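Local coordinates for protein probable oxidoreductase (Mycobacterium abscessus, PDB 4EYE) that probably acts as an oxidoreductase of the quinone oxidoreductase branch of the medium-chain dehydrogenase/reductase family, its substrate not being established, at residues Pro79-Ile84 / Gly113-Val118; Gly102-Ala107 / Leu126-Gln131; Ala185-Val190 / Val203-Val208. All blocks are in the same frame, centred on the assembly; numbering follows the deposited sequence.

Contact 1 of 3, residues Pro79-Ile84 / Gly113-Val118; sequences PFVPGI and GYAERV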
# COMPACT_ATOMS: atom_id res chain seq x y z
N PRO A 79 18.20 9.08 -15.39
CA PRO A 79 16.90 9.66 -15.03
C PRO A 79 15.74 8.66 -15.14
O PRO A 79 15.71 7.85 -16.00
CB PRO A 79 16.77 10.83 -16.01
CG PRO A 79 17.59 10.44 -17.21
CD PRO A 79 18.65 9.48 -16.73
N PHE A 80 14.77 8.70 -14.22
CA PHE A 80 13.58 7.84 -14.32
C PHE A 80 12.38 8.48 -13.61
O PHE A 80 12.53 9.25 -12.63
CB PHE A 80 13.83 6.42 -13.75
CG PHE A 80 13.92 6.37 -12.24
CD1 PHE A 80 12.80 6.20 -11.45
CD2 PHE A 80 15.14 6.48 -11.60
CE1 PHE A 80 12.89 6.14 -10.07
CE2 PHE A 80 15.24 6.44 -10.20
CZ PHE A 80 14.09 6.32 -9.44
N VAL A 81 11.19 8.17 -14.11
CA VAL A 81 9.93 8.65 -13.47
C VAL A 81 9.53 7.64 -12.42
O VAL A 81 9.21 6.50 -12.77
CB VAL A 81 8.78 8.84 -14.52
CG1 VAL A 81 7.44 9.22 -13.85
CG2 VAL A 81 9.19 9.94 -15.49
N PRO A 82 9.57 8.02 -11.13
CA PRO A 82 9.08 7.09 -10.11
C PRO A 82 7.57 6.92 -10.14
O PRO A 82 6.86 7.66 -10.82
CB PRO A 82 9.48 7.77 -8.79
CG PRO A 82 10.34 8.93 -9.18
CD PRO A 82 9.95 9.31 -10.55
N GLY A 83 7.12 5.89 -9.43
CA GLY A 83 5.68 5.74 -9.15
C GLY A 83 5.16 4.42 -9.66
O GLY A 83 5.18 4.15 -10.90
N ILE A 84 4.72 3.60 -8.72
CA ILE A 84 4.27 2.27 -9.03
C ILE A 84 2.78 2.19 -9.26
O ILE A 84 2.33 1.32 -9.98
CB ILE A 84 4.64 1.29 -7.91
CG1 ILE A 84 6.17 1.09 -7.85
CG2 ILE A 84 3.81 0.02 -8.06
CD1 ILE A 84 6.60 0.08 -6.75
N GLY A 113 4.73 6.20 -12.79
CA GLY A 113 3.48 6.65 -12.17
C GLY A 113 3.31 8.14 -12.01
O GLY A 113 2.18 8.65 -12.09
N TYR A 114 4.44 8.85 -11.75
CA TYR A 114 4.37 10.28 -11.43
C TYR A 114 4.34 11.10 -12.72
O TYR A 114 5.30 11.82 -13.03
CB TYR A 114 5.49 10.75 -10.50
CG TYR A 114 5.61 10.14 -9.11
CD1 TYR A 114 4.67 9.30 -8.59
CD2 TYR A 114 6.70 10.48 -8.31
CE1 TYR A 114 4.80 8.75 -7.31
CE2 TYR A 114 6.87 9.94 -7.05
CZ TYR A 114 5.89 9.09 -6.53
OH TYR A 114 6.07 8.57 -5.29
N ALA A 115 3.28 10.93 -13.49
CA ALA A 115 3.26 11.41 -14.88
C ALA A 115 1.79 11.59 -15.33
O ALA A 115 0.88 11.03 -14.73
CB ALA A 115 3.95 10.42 -15.81
N GLU A 116 1.58 12.38 -16.37
CA GLU A 116 0.23 12.62 -16.88
C GLU A 116 -0.34 11.39 -17.55
O GLU A 116 -1.53 11.22 -17.57
CB GLU A 116 0.23 13.82 -17.84
CG GLU A 116 0.50 15.10 -17.07
CD GLU A 116 0.67 16.34 -17.93
OE1 GLU A 116 1.03 16.27 -19.13
OE2 GLU A 116 0.49 17.42 -17.33
N ARG A 117 0.53 10.57 -18.14
CA ARG A 117 0.12 9.29 -18.72
C ARG A 117 1.13 8.18 -18.39
O ARG A 117 2.33 8.45 -18.22
CB ARG A 117 -0.02 9.37 -20.24
CG ARG A 117 -0.97 10.45 -20.74
CD ARG A 117 -1.08 10.39 -22.27
NE ARG A 117 -1.62 11.63 -22.79
CZ ARG A 117 -1.73 11.92 -24.07
NH1 ARG A 117 -1.34 11.06 -25.01
NH2 ARG A 117 -2.26 13.07 -24.42
N VAL A 118 0.62 6.96 -18.33
CA VAL A 118 1.44 5.79 -18.07
C VAL A 118 1.04 4.63 -19.02
O VAL A 118 -0.13 4.45 -19.36
CB VAL A 118 1.34 5.38 -16.58
CG1 VAL A 118 -0.06 4.86 -16.23
CG2 VAL A 118 2.47 4.42 -16.18

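Contact 2 of 3, residues Gly102-Ala107 / Leu126-Gln131; sequences GDRVMA and LPTPPQ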
# COMPACT_ATOMS: atom_id res chain seq x y z
N GLY A 102 -11.84 5.08 -22.09
CA GLY A 102 -12.90 5.55 -21.21
C GLY A 102 -13.11 4.76 -19.93
O GLY A 102 -13.71 5.28 -18.99
N ASP A 103 -12.59 3.53 -19.86
CA ASP A 103 -12.72 2.73 -18.68
C ASP A 103 -11.92 3.41 -17.53
O ASP A 103 -10.78 3.90 -17.74
CB ASP A 103 -12.18 1.32 -18.87
CG ASP A 103 -13.09 0.41 -19.74
OD1 ASP A 103 -14.23 0.74 -20.07
OD2 ASP A 103 -12.60 -0.66 -20.09
N ARG A 104 -12.53 3.39 -16.36
CA ARG A 104 -11.86 3.82 -15.14
C ARG A 104 -11.06 2.61 -14.59
O ARG A 104 -11.64 1.56 -14.23
CB ARG A 104 -12.87 4.23 -14.11
CG ARG A 104 -13.61 5.51 -14.45
CD ARG A 104 -14.55 5.82 -13.30
NE ARG A 104 -13.77 6.28 -12.16
CZ ARG A 104 -14.03 6.07 -10.87
NH1 ARG A 104 -15.02 5.29 -10.44
NH2 ARG A 104 -13.18 6.60 -9.97
N VAL A 105 -9.75 2.75 -14.52
CA VAL A 105 -8.87 1.62 -14.18
C VAL A 105 -7.82 2.04 -13.12
O VAL A 105 -7.50 3.23 -12.95
CB VAL A 105 -8.14 1.09 -15.42
CG1 VAL A 105 -9.11 0.38 -16.41
CG2 VAL A 105 -7.30 2.21 -16.08
N MET A 106 -7.34 1.01 -12.42
CA MET A 106 -6.16 1.04 -11.60
C MET A 106 -5.04 0.34 -12.37
O MET A 106 -5.30 -0.60 -13.13
CB MET A 106 -6.43 0.30 -10.30
CG MET A 106 -7.46 1.02 -9.43
SD MET A 106 -8.46 -0.07 -8.41
CE MET A 106 -7.24 -0.89 -7.42
N ALA A 107 -3.80 0.81 -12.19
CA ALA A 107 -2.67 0.31 -12.95
C ALA A 107 -1.45 0.20 -12.01
O ALA A 107 -1.26 1.00 -11.07
CB ALA A 107 -2.35 1.26 -14.10
N LEU A 126 -6.57 -3.13 -13.56
CA LEU A 126 -7.73 -3.60 -12.83
C LEU A 126 -8.87 -2.56 -12.92
O LEU A 126 -8.61 -1.34 -12.94
CB LEU A 126 -7.39 -3.91 -11.38
CG LEU A 126 -6.34 -5.05 -11.10
CD1 LEU A 126 -5.75 -4.91 -9.71
CD2 LEU A 126 -6.81 -6.48 -11.26
N PRO A 127 -10.13 -3.04 -12.99
CA PRO A 127 -11.26 -2.14 -12.99
C PRO A 127 -11.46 -1.42 -11.65
O PRO A 127 -11.49 -2.05 -10.60
CB PRO A 127 -12.47 -3.05 -13.33
CG PRO A 127 -12.04 -4.43 -12.92
CD PRO A 127 -10.52 -4.46 -13.04
N THR A 128 -11.61 -0.09 -11.72
CA THR A 128 -11.78 0.73 -10.54
C THR A 128 -13.17 0.51 -9.92
O THR A 128 -14.16 0.66 -10.61
CB THR A 128 -11.67 2.23 -10.90
OG1 THR A 128 -10.35 2.49 -11.42
CG2 THR A 128 -12.00 3.10 -9.63
N PRO A 129 -13.26 0.21 -8.60
CA PRO A 129 -14.60 -0.00 -8.01
C PRO A 129 -15.46 1.24 -8.18
O PRO A 129 -14.98 2.38 -7.98
CB PRO A 129 -14.29 -0.27 -6.55
CG PRO A 129 -12.93 -0.90 -6.57
CD PRO A 129 -12.19 -0.22 -7.67
N PRO A 130 -16.71 1.06 -8.62
CA PRO A 130 -17.50 2.27 -8.93
C PRO A 130 -17.79 3.14 -7.72
O PRO A 130 -18.08 4.32 -7.91
CB PRO A 130 -18.80 1.72 -9.52
CG PRO A 130 -18.88 0.30 -9.12
CD PRO A 130 -17.44 -0.18 -8.94
N GLN A 131 -17.68 2.62 -6.51
CA GLN A 131 -17.96 3.42 -5.32
C GLN A 131 -16.82 4.42 -5.00
O GLN A 131 -17.01 5.33 -4.18
CB GLN A 131 -18.18 2.52 -4.10
CG GLN A 131 -19.40 1.60 -4.22
CD GLN A 131 -19.06 0.19 -4.70
OE1 GLN A 131 -18.05 -0.05 -5.33
NE2 GLN A 131 -19.95 -0.74 -4.40

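Contact 3 of 3, residues Ala185-Val190 / Val203-Val208; sequences AKVIAV and VGADIV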
# COMPACT_ATOMS: atom_id res chain seq x y z
N ALA A 185 -12.60 -9.06 12.20
CA ALA A 185 -11.62 -9.10 13.28
C ALA A 185 -11.75 -7.92 14.25
O ALA A 185 -12.31 -6.88 13.93
CB ALA A 185 -10.18 -9.15 12.76
N LYS A 186 -11.20 -8.09 15.44
CA LYS A 186 -10.93 -6.98 16.35
C LYS A 186 -9.51 -6.53 16.14
O LYS A 186 -8.63 -7.35 15.91
CB LYS A 186 -11.13 -7.43 17.80
CG LYS A 186 -10.92 -6.33 18.86
CD LYS A 186 -11.29 -6.77 20.30
CE LYS A 186 -10.92 -5.67 21.33
NZ LYS A 186 -11.52 -5.88 22.68
N VAL A 187 -9.31 -5.21 16.18
CA VAL A 187 -8.05 -4.60 15.87
C VAL A 187 -7.55 -3.76 17.04
O VAL A 187 -8.21 -2.83 17.50
CB VAL A 187 -8.10 -3.70 14.60
CG1 VAL A 187 -6.76 -3.00 14.41
CG2 VAL A 187 -8.41 -4.51 13.34
N ILE A 188 -6.35 -4.10 17.51
CA ILE A 188 -5.59 -3.26 18.41
C ILE A 188 -4.49 -2.65 17.55
O ILE A 188 -3.78 -3.39 16.86
CB ILE A 188 -4.95 -4.08 19.56
CG1 ILE A 188 -6.04 -4.70 20.45
CG2 ILE A 188 -4.12 -3.18 20.47
CD1 ILE A 188 -5.54 -5.81 21.35
N ALA A 189 -4.37 -1.32 17.57
CA ALA A 189 -3.38 -0.61 16.80
C ALA A 189 -2.36 0.03 17.72
O ALA A 189 -2.73 0.63 18.75
CB ALA A 189 -4.06 0.45 15.97
N VAL A 190 -1.08 -0.09 17.37
CA VAL A 190 -0.01 0.64 18.06
C VAL A 190 0.54 1.70 17.12
O VAL A 190 0.77 1.41 15.94
CB VAL A 190 1.11 -0.28 18.51
CG1 VAL A 190 2.23 0.53 19.19
CG2 VAL A 190 0.55 -1.30 19.50
N VAL A 203 -10.08 5.29 11.59
CA VAL A 203 -10.00 4.27 10.54
C VAL A 203 -10.69 2.96 10.98
O VAL A 203 -11.02 2.09 10.15
CB VAL A 203 -8.52 4.02 10.15
CG1 VAL A 203 -8.42 2.88 9.17
CG2 VAL A 203 -7.93 5.29 9.54
N GLY A 204 -10.88 2.82 12.29
CA GLY A 204 -11.65 1.70 12.86
C GLY A 204 -10.93 0.76 13.81
O GLY A 204 -11.45 -0.29 14.12
N ALA A 205 -9.76 1.14 14.31
CA ALA A 205 -9.09 0.38 15.37
C ALA A 205 -9.99 0.37 16.60
O ALA A 205 -10.55 1.40 16.97
CB ALA A 205 -7.75 0.99 15.73
N ASP A 206 -10.11 -0.80 17.23
CA ASP A 206 -10.91 -0.92 18.45
C ASP A 206 -10.19 -0.33 19.67
O ASP A 206 -10.81 0.26 20.53
CB ASP A 206 -11.28 -2.39 18.68
CG ASP A 206 -12.09 -2.96 17.55
OD1 ASP A 206 -13.29 -2.62 17.46
OD2 ASP A 206 -11.56 -3.74 16.73
N ILE A 207 -8.88 -0.51 19.73
CA ILE A 207 -8.07 -0.00 20.83
C ILE A 207 -6.81 0.56 20.17
O ILE A 207 -6.23 -0.09 19.29
CB ILE A 207 -7.66 -1.13 21.81
CG1 ILE A 207 -8.84 -1.54 22.72
CG2 ILE A 207 -6.49 -0.68 22.67
CD1 ILE A 207 -9.37 -2.95 22.49
N VAL A 208 -6.47 1.80 20.53
CA VAL A 208 -5.22 2.37 20.08
C VAL A 208 -4.28 2.53 21.27
O VAL A 208 -4.70 2.91 22.34
CB VAL A 208 -5.43 3.72 19.38
CG1 VAL A 208 -4.11 4.25 18.86
CG2 VAL A 208 -6.43 3.56 18.24

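Contact 1 of 3, residues Pro79-Ile84 / Gly113-Val118
Y114 lays one face of its ring over the peptide that joins P82 to G83, and this packing joins loop 79-84 to the start of segment 113-118 in the GroES-like domain, the catalytic domain in the medium-chain dehydrogenase/reductase family. The G83 N sits above the ring centre, 4.2 Å from its plane, while P82 C lies over the same face nearer the rim. With chi1 at -61°, CG of Y114 stands beside its own backbone N, which brings the ring over the very peptide whose carbonyl that N grips: Y114 N donates to P82 O at 2.9 Å, in the carbonyl plane. Y114 thus meets the P82-G83 peptide twice, through its N-H and through its ring face. The P82 ring crosses the tyrosine at about a right angle, its CB 3.8 Å from Y114 CE2.

G113 and G83 meet where their chains come closest, with CA atoms 3.8 Å apart, and G83 CA also lies 3.6 Å from Y114 CE1. The second backbone bond, G113 N to G83 O at 2.8 Å, is bent, with 133° at the hydrogen and the donor tilted from the carbonyl plane. Y114 is also the centre of an inverse gamma turn, closed by a weak bond from A115 N to G113 O.

Beyond the two segments, Y114 touches V60 and L319, and its hydroxyl makes a weak hydrogen bond to D64. V81 closes the other end of the contact through one methyl. CG1 points anti to the V81 nitrogen, which carries it toward the opposite backbone; it lies 4.2 Å from A115 CB and 3.5 Å from Y114 O.

Contact 2 of 3, residues Gly102-Ala107 / Leu126-Gln131
M106 and L126 form a hydrogen-bonded antiparallel pair, with V105 and P127 next to them as a non-hydrogen-bonded pair, where strand 104-108 meets strand 125-127 in the curled sheet of the GroES-like domain. The two backbone bonds of the M106-L126 pair are nearly straight: M106 N reaches L126 O at 2.7 Å and L126 N returns to M106 O at 2.9 Å. Past P127 the pairing goes one step further, T128 N donating to R104 O with 169° at the hydrogen.

T128 leaves the strand with its side chain directed at segment 102-107, and its two branches do different work. OG1 lies against the R104-V105 backbone, 3.1 Å from V105 C, whereas CG2, anti to the T128 nitrogen, turns to the arginine. The R104 chain bends at chi3 (72°) and brings its guanidinium over this methyl, which sits 3.5 Å above one face of the plane. Its polar end is held just beyond the contact: NH2 makes a salt bridge to D134 and also bonds to L132 O. Those bonds probably help to hold the guanidinium against the threonine methyl, with P130 O near its plane at the edge.

M106 and L126 point to the same face of the sheet. The methionine is bent at chi2 and chi3, and it also packs on A137 and L140 of helix 134-140, while L126 turns to L294 and Q298 of helix 293-306. The face carrying M106 and L126 thus packs on two helices. The M106 and P129 side chains cross at about a right angle, with SD of the methionine 3.8 Å from P129 CD.

Contact 3 of 3, residues Ala185-Val190 / Val203-Val208
Strand 186-191, helix 197-203 and strand 207-210 make a right-handed beta-alpha-beta unit, and the contact joins its two parallel strands. V187 O takes two donors, both in its carbonyl plane: D206 N at 2.8 Å and I207 N at 3.3 Å. Further along, A189 N reaches I207 O at 2.8 Å in a nearly straight bond, and the CA-H groups of I188 and V208 lean on the carbonyls across from them.

D206 adds a side-chain link at the start of the pairing. Its OD2 accepts V187 N at 2.7 Å through the anti lone pair, and it also forms a salt bridge with K181. OD2 is thus gripped by a backbone N-H and by the K181 ammonium, and the nearby lysine probably favours the charged form of the carboxylate.

This is the edge of the six-stranded parallel sheet of the Rossmann-type domain, which in this family binds the nicotinamide nucleotide; 207-210 is its outermost strand here. G204, with positive phi, ends helix 197-203 in a Schellman motif and turns the chain back toward the sheet. On the face with the helix, the A189 CB meets A205 CB at 3.7 Å, both beside V200. On the other face I188 and I207 lie side by side, their CG2 methyls 4.1 Å apart.

K186 runs out extended, with CG anti to its backbone N (chi1 -178°), and passes alongside the aspartate, K186 CG lying 3.4 Å from D206 OD2.

In the fold
Contacts 1 and 2 belong to the GroES-like domain and contact 3 to the Rossmann-type domain, with contacts 1 and 3 on opposite sides of the chain's centre, about 34 Å apart between centres. Contacts 1 and 2 are buried and reach the same curled sheet: their segments alternate along the chain, and strand 117-120 lies in sequence between strands 104-108 and 125-127. Contact 3 is only partly buried, at the margin of the parallel sheet. The chemistry follows: contact 1 is loop packing with a tyrosine face and two glycines, contact 2 an antiparallel ladder whose arginine is salt-bridged to D134 of helix 134-140, contact 3 a parallel ladder with an aspartate accepting a backbone N-H at its start.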